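Amyloid beta A4 protein-binding family B member 1 (Homo sapiens, PDB 2HO2) binds proline-rich peptides such as that of hMena through its WW domain, and probably also associates with the amyloid beta precursor protein. Local coordinates at residues Y18-H21 against T26-W29. Sequence-based numbering, arbitrary orientation.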
ATOM      1  N   TYR A  18       4.111   0.334  -4.233  1.00 13.45           N
ATOM      2  CA  TYR A  18       3.727  -0.751  -3.373  1.00 12.19           C
ATOM      3  C   TYR A  18       2.298  -0.540  -2.920  1.00 11.88           C
ATOM      4  O   TYR A  18       1.629   0.395  -3.321  1.00 12.69           O
ATOM      5  CB  TYR A  18       4.693  -0.900  -2.198  1.00 12.46           C
ATOM      6  CG  TYR A  18       4.744   0.247  -1.208  1.00 12.09           C
ATOM      7  CD1 TYR A  18       5.497   1.369  -1.451  1.00 12.22           C
ATOM      8  CD2 TYR A  18       4.028   0.180  -0.029  1.00 11.38           C
ATOM      9  CE1 TYR A  18       5.612   2.370  -0.518  1.00 12.05           C
ATOM     10  CE2 TYR A  18       4.152   1.139   0.918  1.00 11.46           C
ATOM     11  CZ  TYR A  18       4.945   2.239   0.677  1.00 12.56           C
ATOM     12  OH  TYR A  18       5.090   3.264   1.613  1.00 14.54           O
ATOM     13  N   TYR A  19       1.850  -1.445  -2.059  1.00 11.30           N
ATOM     14  CA  TYR A  19       0.446  -1.500  -1.656  1.00 11.81           C
ATOM     15  C   TYR A  19       0.314  -1.492  -0.150  1.00 11.33           C
ATOM     16  O   TYR A  19       1.072  -2.157   0.549  1.00 12.28           O
ATOM     17  CB  TYR A  19      -0.219  -2.718  -2.263  1.00 12.35           C
ATOM     18  CG  TYR A  19      -0.077  -2.757  -3.753  1.00 14.26           C
ATOM     19  CD1 TYR A  19      -0.952  -2.106  -4.578  1.00 15.32           C
ATOM     20  CD2 TYR A  19       1.022  -3.370  -4.351  1.00 13.88           C
ATOM     21  CE1 TYR A  19      -0.754  -2.076  -5.932  1.00 16.48           C
ATOM     22  CE2 TYR A  19       1.230  -3.305  -5.728  1.00 16.04           C
ATOM     23  CZ  TYR A  19       0.336  -2.672  -6.511  1.00 17.20           C
ATOM     24  OH  TYR A  19       0.491  -2.655  -7.882  1.00 22.44           O
ATOM     25  N   TRP A  20      -0.668  -0.746   0.325  1.00 12.21           N
ATOM     26  CA  TRP A  20      -0.970  -0.556   1.736  1.00 11.85           C
ATOM     27  C   TRP A  20      -2.399  -0.962   2.035  1.00 12.38           C
ATOM     28  O   TRP A  20      -3.354  -0.468   1.384  1.00 12.35           O
ATOM     29  CB  TRP A  20      -0.765   0.929   2.064  1.00 12.51           C
ATOM     30  CG  TRP A  20      -1.193   1.386   3.421  1.00 13.22           C
ATOM     31  CD1 TRP A  20      -1.311   0.689   4.583  1.00 13.98           C
ATOM     32  CD2 TRP A  20      -1.626   2.707   3.695  1.00 14.96           C
ATOM     33  NE1 TRP A  20      -1.742   1.540   5.599  1.00 15.25           N
ATOM     34  CE2 TRP A  20      -1.985   2.762   5.061  1.00 15.42           C
ATOM     35  CE3 TRP A  20      -1.797   3.831   2.914  1.00 15.17           C
ATOM     36  CZ2 TRP A  20      -2.464   3.923   5.672  1.00 17.80           C
ATOM     37  CZ3 TRP A  20      -2.280   4.997   3.542  1.00 17.18           C
ATOM     38  CH2 TRP A  20      -2.589   5.015   4.885  1.00 17.86           C
ATOM     39  N   HIS A  21      -2.540  -1.885   2.975  1.00 11.68           N
ATOM     40  CA  HIS A  21      -3.877  -2.343   3.406  1.00 12.91           C
ATOM     41  C   HIS A  21      -4.223  -1.518   4.616  1.00 13.92           C
ATOM     42  O   HIS A  21      -3.679  -1.700   5.690  1.00 13.94           O
ATOM     43  CB  HIS A  21      -3.832  -3.795   3.741  1.00 12.00           C
ATOM     44  CG  HIS A  21      -5.167  -4.368   4.085  1.00 12.22           C
ATOM     45  ND1 HIS A  21      -5.444  -4.855   5.341  1.00 13.69           N
ATOM     46  CD2 HIS A  21      -6.254  -4.558   3.314  1.00 12.87           C
ATOM     47  CE1 HIS A  21      -6.670  -5.335   5.318  1.00 13.67           C
ATOM     48  NE2 HIS A  21      -7.195  -5.140   4.108  1.00 14.71           N
ATOM     49  N   THR A  26      -0.711  -3.406   6.824  1.00 13.20           N
ATOM     50  CA  THR A  26       0.166  -4.238   6.001  1.00 12.62           C
ATOM     51  C   THR A  26       0.670  -3.471   4.796  1.00 12.17           C
ATOM     52  O   THR A  26      -0.119  -2.779   4.147  1.00 12.62           O
ATOM     53  CB  THR A  26      -0.581  -5.524   5.554  1.00 12.21           C
ATOM     54  OG1 THR A  26      -1.002  -6.280   6.696  1.00 14.36           O
ATOM     55  CG2 THR A  26       0.306  -6.411   4.719  1.00 13.11           C
ATOM     56  N   THR A  27       1.932  -3.649   4.439  1.00 12.25           N
ATOM     57  CA  THR A  27       2.433  -3.154   3.194  1.00 11.37           C
ATOM     58  C   THR A  27       3.090  -4.317   2.469  1.00 11.79           C
ATOM     59  O   THR A  27       3.680  -5.199   3.089  1.00 13.01           O
ATOM     60  CB  THR A  27       3.362  -1.925   3.361  1.00 11.33           C
ATOM     61  OG1 THR A  27       4.409  -2.314   4.215  1.00 12.54           O
ATOM     62  CG2 THR A  27       2.581  -0.714   3.909  1.00 12.10           C
ATOM     63  N   GLN A  28       3.029  -4.272   1.151  1.00 12.44           N
ATOM     64  CA  GLN A  28       3.627  -5.339   0.334  1.00 12.20           C
ATOM     65  C   GLN A  28       3.891  -4.834  -1.056  1.00 12.76           C
ATOM     66  O   GLN A  28       3.216  -3.937  -1.580  1.00 12.42           O
ATOM     67  CB  GLN A  28       2.691  -6.547   0.289  1.00 14.07           C
ATOM     68  CG  GLN A  28       1.361  -6.338  -0.399  1.00 13.10           C
ATOM     69  CD  GLN A  28       0.476  -7.556  -0.239  1.00 13.74           C
ATOM     70  OE1 GLN A  28       0.306  -8.069   0.858  1.00 15.91           O
ATOM     71  NE2 GLN A  28      -0.136  -7.978  -1.332  1.00 15.17           N
ATOM     72  N   TRP A  29       4.847  -5.475  -1.699  1.00 12.98           N
ATOM     73  CA  TRP A  29       5.173  -5.200  -3.091  1.00 13.02           C
ATOM     74  C   TRP A  29       4.259  -5.891  -4.087  1.00 13.40           C
ATOM     75  O   TRP A  29       4.055  -5.418  -5.170  1.00 14.23           O
ATOM     76  CB  TRP A  29       6.641  -5.535  -3.396  1.00 13.95           C
ATOM     77  CG  TRP A  29       7.581  -4.608  -2.683  1.00 14.37           C
ATOM     78  CD1 TRP A  29       8.262  -4.876  -1.533  1.00 15.41           C
ATOM     79  CD2 TRP A  29       7.910  -3.272  -3.053  1.00 15.49           C
ATOM     80  NE1 TRP A  29       9.010  -3.765  -1.169  1.00 15.99           N
ATOM     81  CE2 TRP A  29       8.794  -2.761  -2.058  1.00 17.29           C
ATOM     82  CE3 TRP A  29       7.516  -2.439  -4.081  1.00 15.82           C
ATOM     83  CZ2 TRP A  29       9.372  -1.504  -2.151  1.00 17.96           C
ATOM     84  CZ3 TRP A  29       8.035  -1.153  -4.120  1.00 17.28           C
ATOM     85  CH2 TRP A  29       8.923  -0.712  -3.139  1.00 17.58           C
TER
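Tyr18 and Trp29 meet at the open end of the second hairpin of the WW domain, where strand 26-28 runs antiparallel to the central strand 17-21. Tyr19 and Gln28 form a hydrogen-bonded pair: Tyr19 N donates to Gln28 O at 2.9 Å, and Gln28 N donates to Tyr19 O. Tyr18 CB sits over one face of the Trp29 six-membered ring as a CH-pi contact, 3.7 Å from Trp29 CE3. With chi1 at 65°, CG stands between the backbone N and the carbonyl carbon, which lays the ring alongside Thr27. CD2 then meets Thr27 CB, and CE2 lies 3.9 Å from Thr27 CG2, which is at the ring edge. The Tyr18 ring turns an edge toward the Trp29 face, with planes at 58°. At the tip, Tyr18 OH is hydrogen-bonded to the backbone of the bound peptide, as are Thr27 OG1 and Trp29 NE1, so this face of the sheet is the ligand site; a Tyr and the second Trp form the proline-binding groove of WW domains. Tyr19 points to the other side of the sheet and packs on Trp8, Pro31 and Pro32. With an alanine here the ring is gone, which would probably open a gap beside Trp8, Pro31 and Pro32. Trp29 O lies at the edge of the Tyr19 ring, in its plane, 3.6 Å from Tyr19 CE2.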